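Local atomic coordinates of CofB (Escherichia coli, PDB entry 5AX6), a protein that serves as a minor pilin subunit of the CFA/III type IVb pilus of enterotoxigenic bacteria, forms a homotrimer and probably takes part in pilus assembly. Residues D411-S424 against Y470-I482. Sequence-based numbering, arbitrary orientation.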
loop_
_atom_site.group_PDB
_atom_site.type_symbol
_atom_site.label_atom_id
_atom_site.label_comp_id
_atom_site.label_asym_id
_atom_site.label_seq_id
_atom_site.Cartn_x
_atom_site.Cartn_y
_atom_site.Cartn_z
ATOM N N ASP A 411 38.573 44.121 -11.964
ATOM C CA ASP A 411 39.024 44.402 -13.320
ATOM C C ASP A 411 39.077 45.919 -13.576
ATOM O O ASP A 411 38.333 46.685 -12.971
ATOM C CB ASP A 411 38.111 43.714 -14.335
ATOM C CG ASP A 411 38.783 43.509 -15.693
ATOM O OD1 ASP A 411 40.021 43.664 -15.788
ATOM O OD2 ASP A 411 38.068 43.171 -16.659
ATOM N N THR A 412 39.970 46.337 -14.465
ATOM C CA THR A 412 40.062 47.741 -14.868
ATOM C C THR A 412 40.237 47.811 -16.382
ATOM O O THR A 412 40.480 46.791 -17.018
ATOM C CB THR A 412 41.228 48.458 -14.171
ATOM O OG1 THR A 412 42.453 47.771 -14.462
ATOM C CG2 THR A 412 41.004 48.489 -12.657
ATOM N N LYS A 413 40.099 49.002 -16.960
ATOM C CA LYS A 413 40.228 49.159 -18.408
ATOM C C LYS A 413 41.619 48.757 -18.892
ATOM O O LYS A 413 42.619 49.055 -18.238
ATOM C CB LYS A 413 39.942 50.603 -18.822
ATOM C CG LYS A 413 38.508 51.048 -18.623
ATOM C CD LYS A 413 38.372 52.542 -18.901
ATOM C CE LYS A 413 36.912 52.982 -18.921
ATOM N NZ LYS A 413 36.674 54.047 -19.947
ATOM N N ASP A 414 41.685 48.072 -20.028
ATOM C CA ASP A 414 42.979 47.761 -20.621
ATOM C C ASP A 414 43.376 48.876 -21.588
ATOM O O ASP A 414 42.698 49.904 -21.663
ATOM C CB ASP A 414 42.955 46.402 -21.327
ATOM C CG ASP A 414 42.097 46.393 -22.591
ATOM O OD1 ASP A 414 41.404 47.391 -22.888
ATOM O OD2 ASP A 414 42.109 45.358 -23.290
ATOM N N SER A 415 44.462 48.664 -22.325
ATOM C CA SER A 415 44.968 49.658 -23.273
ATOM C C SER A 415 43.879 50.144 -24.223
ATOM O O SER A 415 43.816 51.326 -24.556
ATOM C CB SER A 415 46.132 49.076 -24.078
ATOM O OG SER A 415 47.125 48.541 -23.219
ATOM N N ASN A 416 43.016 49.227 -24.647
ATOM C CA ASN A 416 41.942 49.555 -25.576
ATOM C C ASN A 416 40.670 49.998 -24.865
ATOM O O ASN A 416 39.617 50.125 -25.490
ATOM C CB ASN A 416 41.635 48.357 -26.478
ATOM C CG ASN A 416 42.844 47.904 -27.274
ATOM O OD1 ASN A 416 43.630 48.723 -27.750
ATOM N ND2 ASN A 416 43.002 46.592 -27.419
ATOM N N GLY A 417 40.774 50.234 -23.559
ATOM C CA GLY A 417 39.642 50.703 -22.776
ATOM C C GLY A 417 38.561 49.653 -22.602
ATOM O O GLY A 417 37.386 49.978 -22.425
ATOM N N LYS A 418 38.965 48.388 -22.647
ATOM C CA LYS A 418 38.029 47.278 -22.520
ATOM C C LYS A 418 38.242 46.501 -21.224
ATOM O O LYS A 418 39.325 46.529 -20.648
ATOM C CB LYS A 418 38.168 46.338 -23.716
ATOM C CG LYS A 418 37.841 46.992 -25.052
ATOM C CD LYS A 418 37.991 46.006 -26.199
ATOM C CE LYS A 418 37.363 46.534 -27.482
ATOM N NZ LYS A 418 37.430 45.526 -28.581
ATOM N N TYR A 419 37.202 45.805 -20.775
ATOM C CA TYR A 419 37.305 44.948 -19.597
ATOM C C TYR A 419 37.356 43.496 -20.062
ATOM O O TYR A 419 36.414 43.001 -20.684
ATOM C CB TYR A 419 36.132 45.194 -18.637
ATOM C CG TYR A 419 36.101 46.606 -18.075
ATOM C CD1 TYR A 419 36.724 46.913 -16.868
ATOM C CD2 TYR A 419 35.468 47.633 -18.763
ATOM C CE1 TYR A 419 36.704 48.198 -16.360
ATOM C CE2 TYR A 419 35.450 48.921 -18.268
ATOM C CZ TYR A 419 36.069 49.199 -17.067
ATOM O OH TYR A 419 36.052 50.482 -16.569
ATOM N N GLN A 420 38.468 42.824 -19.782
ATOM C CA GLN A 420 38.696 41.485 -20.323
ATOM C C GLN A 420 38.190 40.361 -19.405
ATOM O O GLN A 420 37.827 39.292 -19.883
ATOM C CB GLN A 420 40.185 41.278 -20.621
ATOM C CG GLN A 420 40.739 42.190 -21.719
ATOM C CD GLN A 420 39.914 42.148 -23.001
ATOM O OE1 GLN A 420 39.309 41.128 -23.342
ATOM N NE2 GLN A 420 39.885 43.269 -23.716
ATOM N N ALA A 421 38.157 40.599 -18.098
ATOM C CA ALA A 421 37.690 39.564 -17.168
ATOM C C ALA A 421 36.220 39.234 -17.426
ATOM O O ALA A 421 35.400 40.124 -17.643
ATOM C CB ALA A 421 37.908 40.009 -15.727
ATOM N N ASP A 422 35.887 37.946 -17.418
ATOM C CA ASP A 422 34.554 37.504 -17.802
ATOM C C ASP A 422 34.253 36.165 -17.122
ATOM O O ASP A 422 34.927 35.166 -17.377
ATOM C CB ASP A 422 34.459 37.382 -19.334
ATOM C CG ASP A 422 33.047 37.130 -19.827
ATOM O OD1 ASP A 422 32.212 36.581 -19.074
ATOM O OD2 ASP A 422 32.765 37.475 -20.997
ATOM N N PHE A 423 33.250 36.143 -16.251
ATOM C CA PHE A 423 32.952 34.916 -15.514
ATOM C C PHE A 423 31.631 34.296 -15.965
ATOM O O PHE A 423 31.005 33.524 -15.232
ATOM C CB PHE A 423 32.940 35.201 -14.002
ATOM C CG PHE A 423 34.271 35.664 -13.458
ATOM C CD1 PHE A 423 35.462 35.192 -14.002
ATOM C CD2 PHE A 423 34.334 36.557 -12.402
ATOM C CE1 PHE A 423 36.687 35.615 -13.512
ATOM C CE2 PHE A 423 35.565 36.989 -11.887
ATOM C CZ PHE A 423 36.745 36.525 -12.449
ATOM N N SER A 424 31.217 34.599 -17.189
ATOM C CA SER A 424 29.927 34.123 -17.661
ATOM C C SER A 424 29.882 32.593 -17.788
ATOM O O SER A 424 28.807 31.998 -17.714
ATOM C CB SER A 424 29.569 34.785 -19.002
ATOM O OG SER A 424 30.466 34.391 -20.021
ATOM N N TYR A 470 36.548 53.570 -8.789
ATOM C CA TYR A 470 35.428 53.193 -9.629
ATOM C C TYR A 470 34.343 52.483 -8.841
ATOM O O TYR A 470 34.626 51.785 -7.872
ATOM C CB TYR A 470 35.895 52.275 -10.760
ATOM C CG TYR A 470 36.703 52.973 -11.825
ATOM C CD1 TYR A 470 36.076 53.727 -12.812
ATOM C CD2 TYR A 470 38.086 52.870 -11.850
ATOM C CE1 TYR A 470 36.812 54.365 -13.797
ATOM C CE2 TYR A 470 38.833 53.503 -12.834
ATOM C CZ TYR A 470 38.190 54.251 -13.800
ATOM O OH TYR A 470 38.925 54.879 -14.775
ATOM N N VAL A 471 33.102 52.684 -9.260
ATOM C CA VAL A 471 31.998 51.852 -8.803
ATOM C C VAL A 471 31.390 51.207 -10.035
ATOM O O VAL A 471 31.008 51.907 -10.972
ATOM C CB VAL A 471 30.935 52.651 -8.037
ATOM C CG1 VAL A 471 29.748 51.752 -7.691
ATOM C CG2 VAL A 471 31.538 53.272 -6.773
ATOM N N TYR A 472 31.322 49.878 -10.045
ATOM C CA TYR A 472 30.799 49.157 -11.196
ATOM C C TYR A 472 29.393 48.629 -10.908
ATOM O O TYR A 472 29.096 48.222 -9.772
ATOM C CB TYR A 472 31.711 47.980 -11.568
ATOM C CG TYR A 472 33.135 48.321 -11.956
ATOM C CD1 TYR A 472 33.425 49.368 -12.830
ATOM C CD2 TYR A 472 34.196 47.565 -11.465
ATOM C CE1 TYR A 472 34.747 49.659 -13.185
ATOM C CE2 TYR A 472 35.501 47.844 -11.804
ATOM C CZ TYR A 472 35.775 48.888 -12.668
ATOM O OH TYR A 472 37.083 49.139 -13.004
ATOM N N LEU A 473 28.544 48.624 -11.938
ATOM C CA LEU A 473 27.198 48.069 -11.861
ATOM C C LEU A 473 27.081 46.735 -12.597
ATOM O O LEU A 473 27.433 46.640 -13.767
ATOM C CB LEU A 473 26.181 49.052 -12.450
ATOM C CG LEU A 473 24.744 48.539 -12.547
ATOM C CD1 LEU A 473 24.141 48.383 -11.153
ATOM C CD2 LEU A 473 23.882 49.464 -13.407
ATOM N N ASN A 474 26.573 45.710 -11.914
ATOM C CA ASN A 474 26.298 44.410 -12.532
ATOM C C ASN A 474 27.360 43.918 -13.516
ATOM O O ASN A 474 27.059 43.679 -14.687
ATOM C CB ASN A 474 24.954 44.454 -13.258
ATOM C CG ASN A 474 23.810 44.841 -12.344
ATOM O OD1 ASN A 474 23.831 44.559 -11.144
ATOM N ND2 ASN A 474 22.802 45.504 -12.908
ATOM N N PRO A 475 28.600 43.760 -13.047
ATOM C CA PRO A 475 29.740 43.451 -13.918
ATOM C C PRO A 475 29.894 41.967 -14.294
ATOM O O PRO A 475 29.628 41.086 -13.475
ATOM C CB PRO A 475 30.942 43.909 -13.090
ATOM C CG PRO A 475 30.497 43.834 -11.682
ATOM C CD PRO A 475 29.001 43.959 -11.643
ATOM N N LYS A 476 30.335 41.709 -15.524
ATOM C CA LYS A 476 30.559 40.341 -15.997
ATOM C C LYS A 476 31.701 39.661 -15.255
ATOM O O LYS A 476 31.885 38.442 -15.375
ATOM C CB LYS A 476 30.864 40.326 -17.498
ATOM C CG LYS A 476 32.104 41.148 -17.849
ATOM C CD LYS A 476 32.526 40.949 -19.290
ATOM C CE LYS A 476 33.775 41.779 -19.595
ATOM N NZ LYS A 476 34.112 41.790 -21.042
ATOM N N PHE A 477 32.485 40.440 -14.514
ATOM C CA PHE A 477 33.566 39.850 -13.729
ATOM C C PHE A 477 33.181 39.706 -12.254
ATOM O O PHE A 477 34.032 39.737 -11.355
ATOM C CB PHE A 477 34.873 40.649 -13.885
ATOM C CG PHE A 477 34.699 42.146 -13.900
ATOM C CD1 PHE A 477 34.646 42.866 -12.713
ATOM C CD2 PHE A 477 34.636 42.842 -15.108
ATOM C CE1 PHE A 477 34.510 44.259 -12.727
ATOM C CE2 PHE A 477 34.496 44.234 -15.128
ATOM C CZ PHE A 477 34.437 44.935 -13.938
ATOM N N LEU A 478 31.882 39.522 -12.032
ATOM C CA LEU A 478 31.336 39.098 -10.746
ATOM C C LEU A 478 30.334 38.007 -11.060
ATOM O O LEU A 478 29.422 38.214 -11.865
ATOM C CB LEU A 478 30.660 40.253 -9.992
ATOM C CG LEU A 478 29.904 39.863 -8.719
ATOM C CD1 LEU A 478 30.864 39.277 -7.692
ATOM C CD2 LEU A 478 29.128 41.053 -8.105
ATOM N N SER A 479 30.503 36.833 -10.460
ATOM C CA SER A 479 29.536 35.771 -10.686
ATOM C C SER A 479 29.064 35.214 -9.361
ATOM O O SER A 479 29.747 35.342 -8.349
ATOM C CB SER A 479 30.126 34.659 -11.555
ATOM O OG SER A 479 31.194 34.003 -10.896
ATOM N N VAL A 480 27.890 34.586 -9.376
ATOM C CA VAL A 480 27.293 34.105 -8.148
ATOM C C VAL A 480 26.700 32.725 -8.344
ATOM O O VAL A 480 26.302 32.369 -9.455
ATOM C CB VAL A 480 26.170 35.049 -7.655
ATOM C CG1 VAL A 480 26.751 36.350 -7.119
ATOM C CG2 VAL A 480 25.122 35.277 -8.766
ATOM N N ASN A 481 26.646 31.964 -7.257
ATOM C CA ASN A 481 25.787 30.794 -7.174
ATOM C C ASN A 481 24.487 31.191 -6.503
ATOM O O ASN A 481 24.498 31.653 -5.360
ATOM C CB ASN A 481 26.482 29.664 -6.406
ATOM C CG ASN A 481 27.709 29.148 -7.142
ATOM O OD1 ASN A 481 28.826 29.164 -6.617
ATOM N ND2 ASN A 481 27.503 28.711 -8.364
ATOM N N ILE A 482 23.383 31.016 -7.231
ATOM C CA ILE A 482 22.057 31.420 -6.798
ATOM C C ILE A 482 21.354 30.195 -6.280
ATOM O O ILE A 482 21.321 29.178 -6.965
ATOM C CB ILE A 482 21.259 32.044 -7.970
ATOM C CG1 ILE A 482 21.899 33.379 -8.368
ATOM C CG2 ILE A 482 19.782 32.214 -7.614
ATOM C CD1 ILE A 482 21.500 33.841 -9.756
HETATM O O HOH W 1 37.889 51.040 -14.764
HETATM O O HOH W 2 34.248 39.484 -22.171
#
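Asp411 sets its CB over the centre of one face of the Phe477 ring, a CH-pi contact 3.6 Å from the centroid, while Pro475 CB lies against the opposite face, nearer the rim. Held between the two, the ring probably has little freedom to tilt. Ala421 CB packs on Phe477 CB at 3.6 Å. The Tyr419 ring lies slid aside from that of Phe477, planes 30° apart, and offers its CE1 edge to Tyr472 OH, completing a cluster of three aromatics. Within it Tyr472 OH donates to Asp411 O at 2.8 Å, in the carbonyl plane, and a water links the two tyrosine hydroxyls. This is how a long loop can be pinned without strand pairing to the connection between two antiparallel sheets: the loop after strand 398-409 fastens on the end of strand 468-473 and the Pro475-Leu478 turn leading into strand 478-487 in the C-terminal domain. Lys476, extended beyond CG, sends NZ to Tyr419 O (2.6 Å); NZ also hydrogen-bonds Ser357 OG and, through water, reaches Asp422 OD2. Phe423 N hydrogen-bonds Lys476 O (2.8 Å, 165°). In the second layer the Asp411 carboxylate, with CG anti to the backbone N (chi1 -158°), takes Ala421 N on OD2 from above its plane, and an Asx turn ties Asp422 OD1 to Ser424 N.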